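Local coordinates for Galactose/lactose metabolism regulatory protein GAL80 (Saccharomyces cerevisiae, PDB 3BTV) that represses the yeast galactose and lactose metabolic genes by binding the activator GAL4 and blocking its action when no inducing sugar is present, at residues H39-F50 against I368-S376; F237-L245 against Q255-D263. The protein carries 1 engineered substitution. All coordinates share one frame; numbering follows the deposited sequence.

How the contacts relate
Contacts 1 and 2 occupy opposite sides of the chain's centre, with their own centres 38 Å apart and their nearest atoms about 22 Å apart, and they do not touch. Contact 1 pairs helix 39-45 and the turn after it, up to the start of strand 50-56 in the NAD-binding Rossmann-type region, with 368-376 of helix 363-380, more than 300 residues on. Contact 2, a local antiparallel pairing of 237-245 with 255-263 in the C-terminal domain, is nested in sequence inside the long loop that contact 1 closes. The first is mostly buried and touches no other chain, whereas the second reaches the neighbouring subunit through Phe237 and Asn239.

Contact 1. Residues H39-F50 against I368-S376; sequences HYPAILQLSSQF and IHRLYQSIS
The phenolic end of Tyr372 meets the imidazole of His39 in the one hydrogen bond between the two segments: ND1 of His39 and OH of Tyr372 lie 2.8 Å apart in a nearly straight line (175°), with the hydroxyl at the imidazole edge, in the ring plane. Either group could be the donor. The two rings stand almost perpendicular and meet at their edges, neither over the other's face.

Nearer the backbone, the same phenol turns its Tyr372 CD2 edge to one face of Phe50, 3.8 Å from Phe50 CZ, in a T-shaped stack. His39, Tyr372 and Phe50 thus form an aromatic cluster.

Apolar contacts fill in around it. CG1 of Ile43 comes within 3.6 Å of Tyr372 CE2, CB of Ala42 within 3.9 Å of Tyr372 CD1, and CD1 of Leu46 packs against Tyr372 CB. The imidazole of His369, swung out with CG opposite the backbone N (chi1 -177°), brings its CD2 edge to 3.7 Å from Ala42 CA. A leucine in place of Tyr372 would probably leave His39 ND1 without its partner and the Phe50 face without the edge that meets it.

The axes of helix 39-45 and of the 368-376 part of helix 363-380 approach to 8.9 Å at 45°. Both pack on the parallel Rossmann-type sheet: Phe50 and Tyr372 touch strand 21-26, His39, Tyr372 and Ile375 touch strand 92-95, and His39 NE2 bonds to Glu125.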
loop_
_atom_site.group_PDB
_atom_site.type_symbol
_atom_site.label_atom_id
_atom_site.label_comp_id
_atom_site.label_asym_id
_atom_site.label_seq_id
_atom_site.Cartn_x
_atom_site.Cartn_y
_atom_site.Cartn_z
ATOM N N HIS B 39 -25.910 1.179 21.921
ATOM C CA HIS B 39 -26.603 0.041 22.509
ATOM C C HIS B 39 -28.048 0.371 22.869
ATOM O O HIS B 39 -28.960 -0.400 22.571
ATOM C CB HIS B 39 -25.862 -0.461 23.748
ATOM C CG HIS B 39 -24.567 -1.136 23.436
ATOM N ND1 HIS B 39 -24.427 -2.507 23.427
ATOM C CD2 HIS B 39 -23.357 -0.631 23.103
ATOM C CE1 HIS B 39 -23.182 -2.818 23.106
ATOM N NE2 HIS B 39 -22.512 -1.697 22.905
ATOM N N TYR B 40 -28.264 1.517 23.502
ATOM C CA TYR B 40 -29.601 1.831 23.998
ATOM C C TYR B 40 -30.651 1.888 22.887
ATOM O O TYR B 40 -31.666 1.191 22.949
ATOM C CB TYR B 40 -29.623 3.113 24.835
ATOM C CG TYR B 40 -31.022 3.492 25.266
ATOM C CD1 TYR B 40 -31.624 4.655 24.802
ATOM C CD2 TYR B 40 -31.756 2.668 26.111
ATOM C CE1 TYR B 40 -32.911 5.001 25.184
ATOM C CE2 TYR B 40 -33.047 3.006 26.501
ATOM C CZ TYR B 40 -33.620 4.172 26.033
ATOM O OH TYR B 40 -34.903 4.511 26.417
ATOM N N PRO B 41 -30.419 2.725 21.869
ATOM C CA PRO B 41 -31.379 2.790 20.764
ATOM C C PRO B 41 -31.755 1.401 20.243
ATOM O O PRO B 41 -32.931 1.134 19.996
ATOM C CB PRO B 41 -30.617 3.581 19.697
ATOM C CG PRO B 41 -29.735 4.489 20.486
ATOM C CD PRO B 41 -29.315 3.689 21.702
ATOM N N ALA B 42 -30.767 0.523 20.092
ATOM C CA ALA B 42 -31.018 -0.841 19.630
ATOM C C ALA B 42 -31.971 -1.599 20.554
ATOM O O ALA B 42 -32.995 -2.126 20.114
ATOM C CB ALA B 42 -29.713 -1.597 19.478
ATOM N N ILE B 43 -31.629 -1.657 21.836
ATOM C CA ILE B 43 -32.447 -2.369 22.810
ATOM C C ILE B 43 -33.844 -1.758 22.916
ATOM O O ILE B 43 -34.822 -2.454 23.209
ATOM C CB ILE B 43 -31.786 -2.368 24.202
ATOM C CG1 ILE B 43 -30.397 -3.011 24.131
ATOM C CG2 ILE B 43 -32.673 -3.080 25.222
ATOM C CD1 ILE B 43 -29.685 -3.076 25.466
ATOM N N LEU B 44 -33.930 -0.454 22.673
ATOM C CA LEU B 44 -35.196 0.261 22.756
ATOM C C LEU B 44 -36.147 -0.226 21.669
ATOM O O LEU B 44 -37.345 -0.400 21.900
ATOM C CB LEU B 44 -34.957 1.763 22.614
ATOM C CG LEU B 44 -36.151 2.692 22.828
ATOM C CD1 LEU B 44 -36.810 2.419 24.173
ATOM C CD2 LEU B 44 -35.710 4.142 22.728
ATOM N N GLN B 45 -35.594 -0.459 20.488
ATOM C CA GLN B 45 -36.379 -0.857 19.327
ATOM C C GLN B 45 -36.794 -2.329 19.392
ATOM O O GLN B 45 -37.851 -2.714 18.890
ATOM C CB GLN B 45 -35.588 -0.578 18.052
ATOM C CG GLN B 45 -36.449 -0.349 16.823
ATOM C CD GLN B 45 -35.747 0.500 15.786
ATOM O OE1 GLN B 45 -34.597 0.899 15.971
ATOM N NE2 GLN B 45 -36.436 0.788 14.688
ATOM N N LEU B 46 -35.954 -3.146 20.016
ATOM C CA LEU B 46 -36.246 -4.565 20.179
ATOM C C LEU B 46 -36.753 -4.830 21.593
ATOM O O LEU B 46 -36.354 -5.798 22.246
ATOM C CB LEU B 46 -34.996 -5.392 19.874
ATOM C CG LEU B 46 -34.387 -5.085 18.502
ATOM C CD1 LEU B 46 -32.941 -5.567 18.386
ATOM C CD2 LEU B 46 -35.248 -5.665 17.383
ATOM N N SER B 47 -37.635 -3.946 22.050
ATOM C CA SER B 47 -38.202 -3.992 23.392
ATOM C C SER B 47 -38.780 -5.358 23.726
ATOM O O SER B 47 -38.860 -5.740 24.890
ATOM C CB SER B 47 -39.301 -2.938 23.514
ATOM O OG SER B 47 -40.212 -3.054 22.434
ATOM N N SER B 48 -39.195 -6.088 22.697
ATOM C CA SER B 48 -39.748 -7.420 22.889
ATOM C C SER B 48 -38.657 -8.406 23.281
ATOM O O SER B 48 -38.742 -9.067 24.321
ATOM C CB SER B 48 -40.438 -7.895 21.612
ATOM O OG SER B 48 -41.335 -6.911 21.132
ATOM N N GLN B 49 -37.625 -8.485 22.445
ATOM C CA GLN B 49 -36.558 -9.465 22.620
ATOM C C GLN B 49 -35.602 -9.144 23.766
ATOM O O GLN B 49 -34.911 -10.034 24.259
ATOM C CB GLN B 49 -35.757 -9.624 21.326
ATOM C CG GLN B 49 -36.555 -10.130 20.141
ATOM C CD GLN B 49 -36.990 -9.014 19.217
ATOM O OE1 GLN B 49 -36.788 -9.086 18.006
ATOM N NE2 GLN B 49 -37.583 -7.969 19.785
ATOM N N PHE B 50 -35.555 -7.880 24.179
ATOM C CA PHE B 50 -34.622 -7.464 25.222
ATOM C C PHE B 50 -35.259 -6.555 26.263
ATOM O O PHE B 50 -36.073 -5.692 25.936
ATOM C CB PHE B 50 -33.423 -6.741 24.608
ATOM C CG PHE B 50 -32.566 -7.608 23.724
ATOM C CD1 PHE B 50 -32.702 -7.561 22.344
ATOM C CD2 PHE B 50 -31.614 -8.451 24.271
ATOM C CE1 PHE B 50 -31.913 -8.348 21.521
ATOM C CE2 PHE B 50 -30.818 -9.238 23.459
ATOM C CZ PHE B 50 -30.966 -9.186 22.081
ATOM N N ILE B 368 -24.620 -1.763 15.170
ATOM C CA ILE B 368 -24.848 -2.336 16.495
ATOM C C ILE B 368 -26.262 -2.904 16.594
ATOM O O ILE B 368 -26.493 -3.913 17.260
ATOM C CB ILE B 368 -24.626 -1.315 17.640
ATOM C CG1 ILE B 368 -23.133 -1.159 17.949
ATOM C CG2 ILE B 368 -25.328 -1.781 18.895
ATOM C CD1 ILE B 368 -22.370 -0.385 16.901
ATOM N N HIS B 369 -27.205 -2.263 15.915
ATOM C CA HIS B 369 -28.587 -2.722 15.962
ATOM C C HIS B 369 -28.679 -4.109 15.352
ATOM O O HIS B 369 -29.332 -5.002 15.894
ATOM C CB HIS B 369 -29.502 -1.767 15.198
ATOM C CG HIS B 369 -30.949 -2.150 15.258
ATOM N ND1 HIS B 369 -31.573 -2.867 14.260
ATOM C CD2 HIS B 369 -31.889 -1.929 16.207
ATOM C CE1 HIS B 369 -32.838 -3.064 14.587
ATOM N NE2 HIS B 369 -33.055 -2.507 15.764
ATOM N N ARG B 370 -28.006 -4.278 14.220
ATOM C CA ARG B 370 -28.071 -5.516 13.455
ATOM C C ARG B 370 -27.348 -6.633 14.192
ATOM O O ARG B 370 -27.640 -7.814 13.998
ATOM C CB ARG B 370 -27.505 -5.308 12.042
ATOM C CG ARG B 370 -28.472 -4.560 11.121
ATOM C CD ARG B 370 -27.799 -3.997 9.874
ATOM N NE ARG B 370 -27.444 -5.036 8.904
ATOM C CZ ARG B 370 -28.043 -5.212 7.726
ATOM N NH1 ARG B 370 -29.037 -4.415 7.340
ATOM N NH2 ARG B 370 -27.639 -6.187 6.925
ATOM N N LEU B 371 -26.407 -6.251 15.048
ATOM C CA LEU B 371 -25.729 -7.217 15.909
ATOM C C LEU B 371 -26.702 -7.764 16.965
ATOM O O LEU B 371 -26.800 -8.973 17.175
ATOM C CB LEU B 371 -24.515 -6.569 16.582
ATOM C CG LEU B 371 -23.749 -7.423 17.591
ATOM C CD1 LEU B 371 -23.382 -8.775 16.984
ATOM C CD2 LEU B 371 -22.508 -6.678 18.074
ATOM N N TYR B 372 -27.416 -6.861 17.630
ATOM C CA TYR B 372 -28.437 -7.253 18.597
ATOM C C TYR B 372 -29.483 -8.140 17.944
ATOM O O TYR B 372 -29.869 -9.164 18.497
ATOM C CB TYR B 372 -29.113 -6.027 19.212
ATOM C CG TYR B 372 -28.446 -5.550 20.477
ATOM C CD1 TYR B 372 -27.410 -4.631 20.431
ATOM C CD2 TYR B 372 -28.842 -6.037 21.722
ATOM C CE1 TYR B 372 -26.786 -4.206 21.583
ATOM C CE2 TYR B 372 -28.224 -5.613 22.884
ATOM C CZ TYR B 372 -27.195 -4.698 22.805
ATOM O OH TYR B 372 -26.566 -4.265 23.944
ATOM N N GLN B 373 -29.928 -7.745 16.758
ATOM C CA GLN B 373 -30.922 -8.519 16.030
ATOM C C GLN B 373 -30.424 -9.944 15.789
ATOM O O GLN B 373 -31.151 -10.913 16.015
ATOM C CB GLN B 373 -31.275 -7.837 14.704
ATOM C CG GLN B 373 -32.411 -8.492 13.941
ATOM C CD GLN B 373 -33.773 -8.200 14.549
ATOM O OE1 GLN B 373 -34.423 -9.088 15.107
ATOM N NE2 GLN B 373 -34.208 -6.947 14.454
ATOM N N SER B 374 -29.177 -10.071 15.349
ATOM C CA SER B 374 -28.618 -11.381 15.042
ATOM C C SER B 374 -28.518 -12.238 16.307
ATOM O O SER B 374 -28.546 -13.469 16.245
ATOM C CB SER B 374 -27.258 -11.253 14.337
ATOM O OG SER B 374 -26.193 -11.116 15.263
ATOM N N ILE B 375 -28.427 -11.579 17.458
ATOM C CA ILE B 375 -28.353 -12.289 18.727
ATOM C C ILE B 375 -29.687 -12.956 19.078
ATOM O O ILE B 375 -29.745 -14.168 19.283
ATOM C CB ILE B 375 -27.918 -11.359 19.870
ATOM C CG1 ILE B 375 -26.466 -10.923 19.674
ATOM C CG2 ILE B 375 -28.076 -12.065 21.218
ATOM C CD1 ILE B 375 -25.934 -10.021 20.776
ATOM N N SER B 376 -30.755 -12.167 19.134
ATOM C CA SER B 376 -32.068 -12.702 19.471
ATOM C C SER B 376 -32.527 -13.751 18.460
ATOM O O SER B 376 -33.141 -14.745 18.831
ATOM C CB SER B 376 -33.106 -11.584 19.584
ATOM O OG SER B 376 -33.521 -11.138 18.312
#

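Contact 2. Residues F237-L245 against Q255-D263; sequences FNNIPEQEL and QRVPKTVPD
Lys259 runs its side chain along Ile240 and Gln243 to Asn238. CB passes 4.0 Å from Ile240 O; CD then lies 3.6 Å from Gln243 CD, against an amide that is itself held by Gly189, Trp187 and Arg192. Bends at chi3 (68°) and chi4 (44°) curl the end of the chain back, bringing CE close to Ile240 O. At the tip, NZ donates to Asn238 OD1 at 2.7 Å, from above the carbonyl plane, and, within 255-263, to Val261 O and to Asp263 OD2 in a salt bridge; a further bond to Ile240 O is weak. The ammonium is therefore ringed by oxygens, a setting likely to stabilise its charge.

Asp263 is gripped in turn: OD1 takes the backbone N-H of Asn239 on its syn lone pair, while OD2 receives Ile240 N at 2.7 Å from above the carboxylate plane. Asn238 ND2 returns a bond to Lys259 O.

Past these polar contacts the segments form a beta-hairpin, 242-245 beside 255-258, with strand 191-193 parallel to 242-246 on its other side. Gln243 and Val257 form the hydrogen-bonded pair, flanked by the non-hydrogen-bonded pairs Glu242-Pro258 and Glu244-Arg256.

On the face carrying Glu244 and Arg256, OE2 of Glu244 accepts from Arg256 NE at 2.8 Å in a salt bridge. On the Gln243 and Val257 face, Leu245 CD2 packs 3.9 Å from Val257 CG2. Asn239 OD1 bonds to Asn275 of the second subunit.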
loop_
_atom_site.group_PDB
_atom_site.type_symbol
_atom_site.label_atom_id
_atom_site.label_comp_id
_atom_site.label_asym_id
_atom_site.label_seq_id
_atom_site.Cartn_x
_atom_site.Cartn_y
_atom_site.Cartn_z
ATOM N N PHE B 237 4.496 3.629 13.422
ATOM C CA PHE B 237 5.197 4.899 13.572
ATOM C C PHE B 237 4.658 5.797 14.679
ATOM O O PHE B 237 3.449 5.970 14.828
ATOM C CB PHE B 237 5.111 5.699 12.270
ATOM C CG PHE B 237 5.756 5.031 11.095
ATOM C CD1 PHE B 237 5.129 3.981 10.435
ATOM C CD2 PHE B 237 6.978 5.471 10.632
ATOM C CE1 PHE B 237 5.735 3.371 9.348
ATOM C CE2 PHE B 237 7.582 4.869 9.534
ATOM C CZ PHE B 237 6.966 3.823 8.895
ATOM N N ASN B 238 5.568 6.400 15.433
ATOM C CA ASN B 238 5.204 7.563 16.234
ATOM C C ASN B 238 6.055 8.731 15.754
ATOM O O ASN B 238 6.989 9.146 16.426
ATOM C CB ASN B 238 5.394 7.310 17.737
ATOM C CG ASN B 238 4.893 8.465 18.594
ATOM O OD1 ASN B 238 4.180 9.349 18.119
ATOM N ND2 ASN B 238 5.277 8.466 19.861
ATOM N N ASN B 239 5.747 9.237 14.565
ATOM C CA ASN B 239 6.470 10.375 14.015
ATOM C C ASN B 239 5.921 11.682 14.573
ATOM O O ASN B 239 6.433 12.759 14.286
ATOM C CB ASN B 239 6.340 10.402 12.494
ATOM C CG ASN B 239 7.295 9.449 11.796
ATOM O OD1 ASN B 239 8.250 8.934 12.387
ATOM N ND2 ASN B 239 7.040 9.219 10.511
ATOM N N ILE B 240 4.848 11.581 15.341
ATOM C CA ILE B 240 4.194 12.751 15.922
ATOM C C ILE B 240 4.086 12.566 17.432
ATOM O O ILE B 240 2.992 12.353 17.965
ATOM C CB ILE B 240 2.771 12.975 15.313
ATOM C CG1 ILE B 240 2.818 12.917 13.777
ATOM C CG2 ILE B 240 2.176 14.294 15.789
ATOM C CD1 ILE B 240 1.439 13.097 13.104
ATOM N N PRO B 241 5.230 12.647 18.134
ATOM C CA PRO B 241 5.280 12.435 19.591
ATOM C C PRO B 241 4.552 13.529 20.366
ATOM O O PRO B 241 4.211 13.334 21.539
ATOM C CB PRO B 241 6.779 12.511 19.923
ATOM C CG PRO B 241 7.501 12.664 18.660
ATOM C CD PRO B 241 6.531 13.042 17.576
ATOM N N GLU B 242 4.328 14.672 19.719
ATOM C CA GLU B 242 3.677 15.818 20.359
ATOM C C GLU B 242 2.591 16.384 19.456
ATOM O O GLU B 242 2.870 16.805 18.329
ATOM C CB GLU B 242 4.707 16.922 20.641
ATOM C CG GLU B 242 5.821 16.522 21.596
ATOM C CD GLU B 242 5.430 16.688 23.063
ATOM O OE1 GLU B 242 4.625 17.593 23.382
ATOM O OE2 GLU B 242 5.933 15.911 23.904
ATOM N N GLN B 243 1.358 16.389 19.947
ATOM C CA GLN B 243 0.229 16.894 19.180
ATOM C C GLN B 243 -0.121 18.313 19.621
ATOM O O GLN B 243 0.110 18.696 20.775
ATOM C CB GLN B 243 -0.984 15.990 19.379
ATOM C CG GLN B 243 -0.882 14.635 18.685
ATOM C CD GLN B 243 -2.107 13.807 18.948
ATOM O OE1 GLN B 243 -2.487 13.591 20.110
ATOM N NE2 GLN B 243 -2.753 13.353 17.876
ATOM N N GLU B 244 -0.685 19.085 18.698
ATOM C CA GLU B 244 -1.155 20.434 18.991
ATOM C C GLU B 244 -2.595 20.378 19.442
ATOM O O GLU B 244 -3.449 19.823 18.749
ATOM C CB GLU B 244 -1.073 21.299 17.737
ATOM C CG GLU B 244 0.341 21.511 17.227
ATOM C CD GLU B 244 1.052 22.633 17.967
ATOM O OE1 GLU B 244 0.421 23.261 18.846
ATOM O OE2 GLU B 244 2.240 22.890 17.665
ATOM N N LEU B 245 -2.866 20.949 20.611
ATOM C CA LEU B 245 -4.234 21.058 21.099
ATOM C C LEU B 245 -5.050 21.992 20.196
ATOM O O LEU B 245 -4.558 23.039 19.776
ATOM C CB LEU B 245 -4.236 21.566 22.545
ATOM C CG LEU B 245 -3.800 20.571 23.624
ATOM C CD1 LEU B 245 -3.729 21.241 24.988
ATOM C CD2 LEU B 245 -4.771 19.394 23.663
ATOM N N GLN B 255 -0.713 24.985 22.535
ATOM C CA GLN B 255 -0.230 24.088 23.577
ATOM C C GLN B 255 -0.043 22.677 23.015
ATOM O O GLN B 255 -0.947 22.126 22.382
ATOM C CB GLN B 255 -1.185 24.085 24.778
ATOM C CG GLN B 255 -0.718 23.227 25.949
ATOM C CD GLN B 255 0.731 23.485 26.315
ATOM O OE1 GLN B 255 1.568 22.575 26.283
ATOM N NE2 GLN B 255 1.041 24.735 26.647
ATOM N N ARG B 256 1.144 22.113 23.235
ATOM C CA ARG B 256 1.452 20.760 22.782
ATOM C C ARG B 256 1.300 19.722 23.895
ATOM O O ARG B 256 1.569 20.007 25.064
ATOM C CB ARG B 256 2.864 20.706 22.204
ATOM C CG ARG B 256 2.940 21.243 20.784
ATOM C CD ARG B 256 4.348 21.186 20.219
ATOM N NE ARG B 256 4.315 21.417 18.777
ATOM C CZ ARG B 256 5.392 21.451 17.994
ATOM N NH1 ARG B 256 6.603 21.279 18.519
ATOM N NH2 ARG B 256 5.259 21.660 16.682
ATOM N N VAL B 257 0.855 18.525 23.520
ATOM C CA VAL B 257 0.696 17.422 24.467
ATOM C C VAL B 257 1.276 16.135 23.887
ATOM O O VAL B 257 1.257 15.934 22.674
ATOM C CB VAL B 257 -0.776 17.190 24.846
ATOM C CG1 VAL B 257 -1.267 18.287 25.813
ATOM C CG2 VAL B 257 -1.657 17.085 23.588
ATOM N N PRO B 258 1.786 15.253 24.758
ATOM C CA PRO B 258 2.525 14.085 24.276
ATOM C C PRO B 258 1.603 12.946 23.857
ATOM O O PRO B 258 0.524 12.756 24.429
ATOM C CB PRO B 258 3.356 13.664 25.503
ATOM C CG PRO B 258 3.012 14.659 26.613
ATOM C CD PRO B 258 1.714 15.284 26.227
ATOM N N LYS B 259 2.034 12.194 22.849
ATOM C CA LYS B 259 1.309 11.015 22.410
ATOM C C LYS B 259 2.295 9.858 22.381
ATOM O O LYS B 259 3.381 9.977 21.810
ATOM C CB LYS B 259 0.719 11.256 21.013
ATOM C CG LYS B 259 -0.008 10.068 20.389
ATOM C CD LYS B 259 -0.689 10.448 19.061
ATOM C CE LYS B 259 0.331 10.765 17.944
ATOM N NZ LYS B 259 1.479 9.787 17.872
ATOM N N THR B 260 1.941 8.739 23.000
ATOM C CA THR B 260 2.791 7.561 22.852
ATOM C C THR B 260 2.171 6.490 21.948
ATOM O O THR B 260 2.823 5.502 21.630
ATOM C CB THR B 260 3.170 6.955 24.210
ATOM O OG1 THR B 260 1.982 6.690 24.963
ATOM C CG2 THR B 260 4.068 7.922 24.988
ATOM N N VAL B 261 0.914 6.679 21.542
ATOM C CA VAL B 261 0.307 5.779 20.550
ATOM C C VAL B 261 0.730 6.145 19.109
ATOM O O VAL B 261 1.163 7.268 18.844
ATOM C CB VAL B 261 -1.232 5.738 20.684
ATOM C CG1 VAL B 261 -1.631 5.217 22.064
ATOM C CG2 VAL B 261 -1.820 7.112 20.442
ATOM N N PRO B 262 0.608 5.193 18.163
ATOM C CA PRO B 262 1.122 5.435 16.807
ATOM C C PRO B 262 0.328 6.465 16.004
ATOM O O PRO B 262 -0.866 6.659 16.231
ATOM C CB PRO B 262 0.980 4.067 16.132
ATOM C CG PRO B 262 0.833 3.090 17.258
ATOM C CD PRO B 262 0.101 3.819 18.317
ATOM N N ASP B 263 1.003 7.112 15.061
ATOM C CA ASP B 263 0.349 7.996 14.099
ATOM C C ASP B 263 0.390 7.452 12.674
ATOM O O ASP B 263 -0.108 8.098 11.749
ATOM C CB ASP B 263 0.986 9.381 14.112
ATOM C CG ASP B 263 2.475 9.322 14.302
ATOM O OD1 ASP B 263 3.175 8.899 13.361
ATOM O OD2 ASP B 263 2.936 9.685 15.406
#